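Local coordinates for protein carboxypeptidase Y inhibitor (Saccharomyces cerevisiae, PDB 1WPX) that inhibits the serine carboxypeptidase carboxypeptidase Y specifically and potently, and belongs to the phosphatidylethanolamine-binding protein family, at residues H19-D24 against S212-A217; S60-Q65 against Y164-Y169. All blocks are in the same frame, centred on the assembly; numbering follows the deposited sequence.

Contact 1 joins the N-terminal helical region (19-24) to the last strand, 208-217, and contact 2 joins the start of strand 63-69, with the loop residue just before it, to strand 162-170; their centres lie about 13 Å apart. Along the chain contact 2 is nested within the loop that contact 1 closes, since 60-65 and 164-169 both fall between residues 24 and 212. Strands 162-170 and 208-217 are antiparallel neighbours in one sheet: Asn213 O lies 2.9 Å from Phe166 N, and Ser212 OG lies 2.9 Å from Phe166 O, both probable hydrogen bonds. The shared strand pair thus connects the two contacts within the phosphatidylethanolamine-binding protein fold, near the centre of the chain.

Contact 1: H19-D24 against S212-A217; sequences HGILED and SNFFYA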
loop_
_atom_site.group_PDB
_atom_site.type_symbol
_atom_site.label_atom_id
_atom_site.label_comp_id
_atom_site.label_asym_id
_atom_site.label_seq_id
_atom_site.Cartn_x
_atom_site.Cartn_y
_atom_site.Cartn_z
ATOM N N HIS B 19 -7.779 3.325 16.113
ATOM C CA HIS B 19 -9.221 3.499 15.978
ATOM C C HIS B 19 -10.016 3.116 17.224
ATOM O O HIS B 19 -11.215 2.848 17.143
ATOM C CB HIS B 19 -9.710 2.715 14.761
ATOM C CG HIS B 19 -9.027 3.114 13.489
ATOM N ND1 HIS B 19 -9.401 4.222 12.760
ATOM C CD2 HIS B 19 -7.945 2.598 12.860
ATOM C CE1 HIS B 19 -8.577 4.373 11.737
ATOM N NE2 HIS B 19 -7.684 3.402 11.776
ATOM N N GLY B 20 -9.339 3.105 18.371
ATOM C CA GLY B 20 -9.980 2.785 19.639
ATOM C C GLY B 20 -10.794 1.503 19.744
ATOM O O GLY B 20 -11.721 1.423 20.553
ATOM N N ILE B 21 -10.455 0.495 18.947
ATOM C CA ILE B 21 -11.178 -0.771 18.980
ATOM C C ILE B 21 -10.838 -1.566 20.245
ATOM O O ILE B 21 -11.660 -2.335 20.738
ATOM C CB ILE B 21 -10.836 -1.637 17.749
ATOM C CG1 ILE B 21 -11.158 -0.875 16.458
ATOM C CG2 ILE B 21 -11.598 -2.950 17.812
ATOM C CD1 ILE B 21 -12.622 -0.614 16.233
ATOM N N LEU B 22 -9.628 -1.374 20.769
ATOM C CA LEU B 22 -9.193 -2.085 21.971
ATOM C C LEU B 22 -9.825 -1.555 23.256
ATOM O O LEU B 22 -9.950 -2.286 24.235
ATOM C CB LEU B 22 -7.667 -2.019 22.117
ATOM C CG LEU B 22 -6.792 -2.686 21.054
ATOM C CD1 LEU B 22 -5.326 -2.509 21.415
ATOM C CD2 LEU B 22 -7.137 -4.156 20.960
ATOM N N GLU B 23 -10.224 -0.288 23.254
ATOM C CA GLU B 23 -10.807 0.323 24.438
ATOM C C GLU B 23 -12.314 0.477 24.377
ATOM O O GLU B 23 -13.003 0.245 25.365
ATOM C CB GLU B 23 -10.165 1.691 24.693
ATOM C CG GLU B 23 -9.502 2.296 23.466
ATOM C CD GLU B 23 -8.188 1.600 23.117
ATOM O OE1 GLU B 23 -7.822 1.555 21.915
ATOM O OE2 GLU B 23 -7.522 1.108 24.058
ATOM N N ASP B 24 -12.832 0.867 23.223
ATOM C CA ASP B 24 -14.269 1.051 23.088
ATOM C C ASP B 24 -15.033 -0.255 22.957
ATOM O O ASP B 24 -16.161 -0.364 23.435
ATOM C CB ASP B 24 -14.582 1.900 21.862
ATOM C CG ASP B 24 -13.863 3.212 21.874
ATOM O OD1 ASP B 24 -13.985 3.966 20.885
ATOM O OD2 ASP B 24 -13.172 3.487 22.877
ATOM N N SER B 212 -10.301 -10.146 14.722
ATOM C CA SER B 212 -11.192 -9.018 14.463
ATOM C C SER B 212 -10.813 -8.186 13.231
ATOM O O SER B 212 -9.641 -7.994 12.932
ATOM C CB SER B 212 -11.233 -8.102 15.683
ATOM O OG SER B 212 -12.057 -6.977 15.434
ATOM N N ASN B 213 -11.825 -7.706 12.522
ATOM C CA ASN B 213 -11.640 -6.861 11.349
ATOM C C ASN B 213 -12.756 -5.822 11.446
ATOM O O ASN B 213 -13.692 -5.996 12.221
ATOM C CB ASN B 213 -11.802 -7.668 10.064
ATOM C CG ASN B 213 -11.150 -6.996 8.859
ATOM O OD1 ASN B 213 -10.862 -5.804 8.877
ATOM N ND2 ASN B 213 -10.929 -7.763 7.804
ATOM N N PHE B 214 -12.675 -4.743 10.678
ATOM C CA PHE B 214 -13.723 -3.736 10.751
ATOM C C PHE B 214 -13.692 -2.766 9.576
ATOM O O PHE B 214 -12.713 -2.690 8.835
ATOM C CB PHE B 214 -13.605 -2.953 12.062
ATOM C CG PHE B 214 -12.481 -1.964 12.070
ATOM C CD1 PHE B 214 -12.743 -0.599 12.063
ATOM C CD2 PHE B 214 -11.161 -2.391 12.034
ATOM C CE1 PHE B 214 -11.706 0.324 12.017
ATOM C CE2 PHE B 214 -10.117 -1.478 11.988
ATOM C CZ PHE B 214 -10.391 -0.116 11.978
ATOM N N PHE B 215 -14.779 -2.025 9.414
ATOM C CA PHE B 215 -14.878 -1.057 8.339
ATOM C C PHE B 215 -15.729 0.118 8.803
ATOM O O PHE B 215 -16.318 0.079 9.890
ATOM C CB PHE B 215 -15.479 -1.712 7.083
ATOM C CG PHE B 215 -16.958 -2.014 7.178
ATOM C CD1 PHE B 215 -17.901 -1.092 6.731
ATOM C CD2 PHE B 215 -17.404 -3.244 7.657
ATOM C CE1 PHE B 215 -19.272 -1.395 6.752
ATOM C CE2 PHE B 215 -18.775 -3.559 7.685
ATOM C CZ PHE B 215 -19.708 -2.634 7.229
ATOM N N TYR B 216 -15.757 1.172 7.993
ATOM C CA TYR B 216 -16.542 2.356 8.304
ATOM C C TYR B 216 -17.637 2.519 7.264
ATOM O O TYR B 216 -17.480 2.140 6.102
ATOM C CB TYR B 216 -15.679 3.626 8.300
ATOM C CG TYR B 216 -14.766 3.826 9.493
ATOM C CD1 TYR B 216 -13.448 3.372 9.472
ATOM C CD2 TYR B 216 -15.206 4.517 10.622
ATOM C CE1 TYR B 216 -12.585 3.608 10.545
ATOM C CE2 TYR B 216 -14.355 4.759 11.704
ATOM C CZ TYR B 216 -13.044 4.303 11.659
ATOM O OH TYR B 216 -12.196 4.532 12.722
ATOM N N ALA B 217 -18.751 3.088 7.700
ATOM C CA ALA B 217 -19.879 3.351 6.825
ATOM C C ALA B 217 -20.494 4.646 7.336
ATOM O O ALA B 217 -20.443 4.942 8.536
ATOM C CB ALA B 217 -20.883 2.221 6.892
#
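His19 meets two aromatic residues of strand 208-217 at once. Its CD2 lies 3.8 Å from Phe214 CZ, at the edge of the phenylalanine ring, while His19 ND1 and Tyr216 OH are hydrogen-bonded at 2.8 Å. That bond is bent, with an angle of 130°, and ND1 lies near the plane of the tyrosine ring. The imidazole and phenyl planes are turned 54° apart, an oblique meeting; His19, Phe214 and Tyr216 form an aromatic cluster. This cluster sits where the chain leaves helix 8-18: Gly20, with positive phi, is the C-prime residue of a Schellman motif, with Ile21 N bonded to Tyr16 O and Gly20 N to Lys17 O. Beyond that turn lies the buried part. Ile21 CD1 rests over one face of Phe214, 4.2 Å from Phe214 CD1 and offset toward the ring's rim. Phe214 CG stands between its backbone N and carbonyl carbon (chi1 75°), a torsion with which the ring reaches both Ile21 and His19; Ser15 of helix 8-18 also touches it. The His19 and Tyr216 side, by contrast, is partly exposed, and there NE2 of the same imidazole is hydrogen-bonded to an acidic side chain of the other protein in the assembly.

Contact 2: S60-Q65 against Y164-Y169; sequences SKPQFQ and YVFLLY. With SO4 (sulfate ion), chain G.
Phe64 and Phe166 both carry CG beside the backbone N and anti to the carbonyl carbon (chi1 -56° and -71°), which sends their rings toward each other across a CA separation of 9.9 Å. They meet as an offset edge-to-face pair: the edge of Phe64 is directed at the face of Phe166, with planes at 73° and centroids 5.4 Å apart. Phe64 CE1 comes within 3.5 Å of Phe166 CD2, and Phe64 CZ is 3.7 Å from Phe166 CE2. Pro62 CG approaches the same ring obliquely, 3.8 Å from Phe166 CZ. All three residues are buried, in the interior of the antiparallel beta fold of the phosphatidylethanolamine-binding protein family, where strands 63-69 and 162-170 are not paired and meet through side chains. Val39 of strand 35-40 touches all three, and Met94 of strand 90-96 touches Phe166. An alanine in place of Phe166 is likely to open a gap between the strands, leaving the Phe64 edge without a ring face and Pro62 CG without its neighbour. Tyr164 OH donates a hydrogen bond to sulfate O2 at 3.3 Å; His112 NE2 and Ala154 N also bond this ion, probably from the crystallisation liquor, in a setting consistent with the family's anion-binding pocket.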
loop_
_atom_site.group_PDB
_atom_site.type_symbol
_atom_site.label_atom_id
_atom_site.label_comp_id
_atom_site.label_asym_id
_atom_site.label_seq_id
_atom_site.Cartn_x
_atom_site.Cartn_y
_atom_site.Cartn_z
ATOM N N SER B 60 -26.330 -7.333 2.572
ATOM C CA SER B 60 -26.521 -8.744 2.913
ATOM C C SER B 60 -25.392 -9.261 3.795
ATOM O O SER B 60 -24.431 -8.544 4.063
ATOM C CB SER B 60 -26.608 -9.586 1.640
ATOM O OG SER B 60 -27.665 -9.132 0.811
ATOM N N LYS B 61 -25.505 -10.504 4.253
ATOM C CA LYS B 61 -24.472 -11.070 5.111
ATOM C C LYS B 61 -23.194 -11.350 4.322
ATOM O O LYS B 61 -23.238 -11.893 3.220
ATOM C CB LYS B 61 -24.965 -12.353 5.789
ATOM C CG LYS B 61 -24.021 -12.827 6.887
ATOM C CD LYS B 61 -24.632 -13.876 7.805
ATOM C CE LYS B 61 -24.717 -15.242 7.151
ATOM N NZ LYS B 61 -25.183 -16.261 8.141
ATOM N N PRO B 62 -22.032 -10.974 4.884
ATOM C CA PRO B 62 -20.733 -11.177 4.241
ATOM C C PRO B 62 -20.151 -12.572 4.439
ATOM O O PRO B 62 -20.631 -13.345 5.265
ATOM C CB PRO B 62 -19.872 -10.113 4.899
ATOM C CG PRO B 62 -20.369 -10.149 6.301
ATOM C CD PRO B 62 -21.876 -10.192 6.126
ATOM N N GLN B 63 -19.110 -12.882 3.670
ATOM C CA GLN B 63 -18.418 -14.163 3.772
ATOM C C GLN B 63 -17.205 -13.980 4.684
ATOM O O GLN B 63 -16.647 -12.881 4.778
ATOM C CB GLN B 63 -17.951 -14.627 2.402
ATOM C CG GLN B 63 -19.061 -14.785 1.400
ATOM C CD GLN B 63 -18.538 -15.166 0.032
ATOM O OE1 GLN B 63 -17.948 -16.240 -0.146
ATOM N NE2 GLN B 63 -18.739 -14.282 -0.946
ATOM N N PHE B 64 -16.793 -15.058 5.344
ATOM C CA PHE B 64 -15.659 -15.001 6.260
ATOM C C PHE B 64 -14.613 -16.076 5.985
ATOM O O PHE B 64 -14.910 -17.121 5.411
ATOM C CB PHE B 64 -16.148 -15.163 7.697
ATOM C CG PHE B 64 -17.179 -14.157 8.108
ATOM C CD1 PHE B 64 -16.801 -12.954 8.699
ATOM C CD2 PHE B 64 -18.537 -14.419 7.921
ATOM C CE1 PHE B 64 -17.760 -12.021 9.106
ATOM C CE2 PHE B 64 -19.506 -13.496 8.323
ATOM C CZ PHE B 64 -19.114 -12.292 8.919
ATOM N N GLN B 65 -13.383 -15.795 6.405
ATOM C CA GLN B 65 -12.268 -16.721 6.271
ATOM C C GLN B 65 -11.352 -16.459 7.443
ATOM O O GLN B 65 -11.150 -15.310 7.826
ATOM C CB GLN B 65 -11.480 -16.505 4.976
ATOM C CG GLN B 65 -10.250 -17.419 4.886
ATOM C CD GLN B 65 -9.333 -17.090 3.722
ATOM O OE1 GLN B 65 -8.837 -15.972 3.607
ATOM N NE2 GLN B 65 -9.094 -18.071 2.859
ATOM N N TYR B 164 -17.979 -0.545 12.285
ATOM C CA TYR B 164 -18.688 -1.814 12.195
ATOM C C TYR B 164 -17.635 -2.886 12.431
ATOM O O TYR B 164 -16.844 -3.208 11.540
ATOM C CB TYR B 164 -19.341 -1.930 10.822
ATOM C CG TYR B 164 -20.469 -0.942 10.692
ATOM C CD1 TYR B 164 -21.681 -1.162 11.355
ATOM C CD2 TYR B 164 -20.297 0.264 10.008
ATOM C CE1 TYR B 164 -22.692 -0.209 11.349
ATOM C CE2 TYR B 164 -21.305 1.232 9.996
ATOM C CZ TYR B 164 -22.499 0.988 10.674
ATOM O OH TYR B 164 -23.489 1.939 10.709
ATOM N N VAL B 165 -17.637 -3.427 13.650
ATOM C CA VAL B 165 -16.647 -4.412 14.071
ATOM C C VAL B 165 -17.019 -5.897 14.082
ATOM O O VAL B 165 -17.970 -6.313 14.740
ATOM C CB VAL B 165 -16.120 -4.043 15.480
ATOM C CG1 VAL B 165 -14.887 -4.861 15.818
ATOM C CG2 VAL B 165 -15.808 -2.555 15.537
ATOM N N PHE B 166 -16.242 -6.695 13.351
ATOM C CA PHE B 166 -16.438 -8.139 13.314
ATOM C C PHE B 166 -15.475 -8.762 14.322
ATOM O O PHE B 166 -14.299 -8.388 14.374
ATOM C CB PHE B 166 -16.140 -8.705 11.925
ATOM C CG PHE B 166 -17.166 -8.352 10.895
ATOM C CD1 PHE B 166 -16.926 -7.339 9.970
ATOM C CD2 PHE B 166 -18.377 -9.039 10.842
ATOM C CE1 PHE B 166 -17.875 -7.019 9.003
ATOM C CE2 PHE B 166 -19.331 -8.725 9.881
ATOM C CZ PHE B 166 -19.080 -7.711 8.957
ATOM N N LEU B 167 -15.976 -9.698 15.126
ATOM C CA LEU B 167 -15.151 -10.376 16.125
ATOM C C LEU B 167 -15.377 -11.885 16.106
ATOM O O LEU B 167 -16.521 -12.353 16.096
ATOM C CB LEU B 167 -15.443 -9.842 17.531
ATOM C CG LEU B 167 -15.279 -8.341 17.770
ATOM C CD1 LEU B 167 -16.613 -7.659 17.557
ATOM C CD2 LEU B 167 -14.802 -8.084 19.179
ATOM N N LEU B 168 -14.281 -12.641 16.096
ATOM C CA LEU B 168 -14.359 -14.095 16.087
ATOM C C LEU B 168 -13.972 -14.643 17.461
ATOM O O LEU B 168 -12.874 -14.382 17.958
ATOM C CB LEU B 168 -13.430 -14.679 15.017
ATOM C CG LEU B 168 -13.485 -16.203 14.866
ATOM C CD1 LEU B 168 -14.833 -16.590 14.297
ATOM C CD2 LEU B 168 -12.375 -16.696 13.952
ATOM N N TYR B 169 -14.881 -15.396 18.076
ATOM C CA TYR B 169 -14.616 -15.978 19.389
ATOM C C TYR B 169 -14.589 -17.498 19.360
ATOM O O TYR B 169 -15.304 -18.129 18.582
ATOM C CB TYR B 169 -15.680 -15.554 20.400
ATOM C CG TYR B 169 -15.655 -14.103 20.797
ATOM C CD1 TYR B 169 -16.365 -13.148 20.069
ATOM C CD2 TYR B 169 -14.937 -13.683 21.919
ATOM C CE1 TYR B 169 -16.364 -11.807 20.452
ATOM C CE2 TYR B 169 -14.922 -12.349 22.310
ATOM C CZ TYR B 169 -15.642 -11.412 21.574
ATOM O OH TYR B 169 -15.650 -10.091 21.971
HETATM S S SO4 G . -26.500 1.090 13.208
HETATM O O1 SO4 G . -27.837 0.649 13.646
HETATM O O2 SO4 G . -26.289 0.679 11.808
HETATM O O3 SO4 G . -26.411 2.559 13.318
HETATM O O4 SO4 G . -25.477 0.476 14.072
#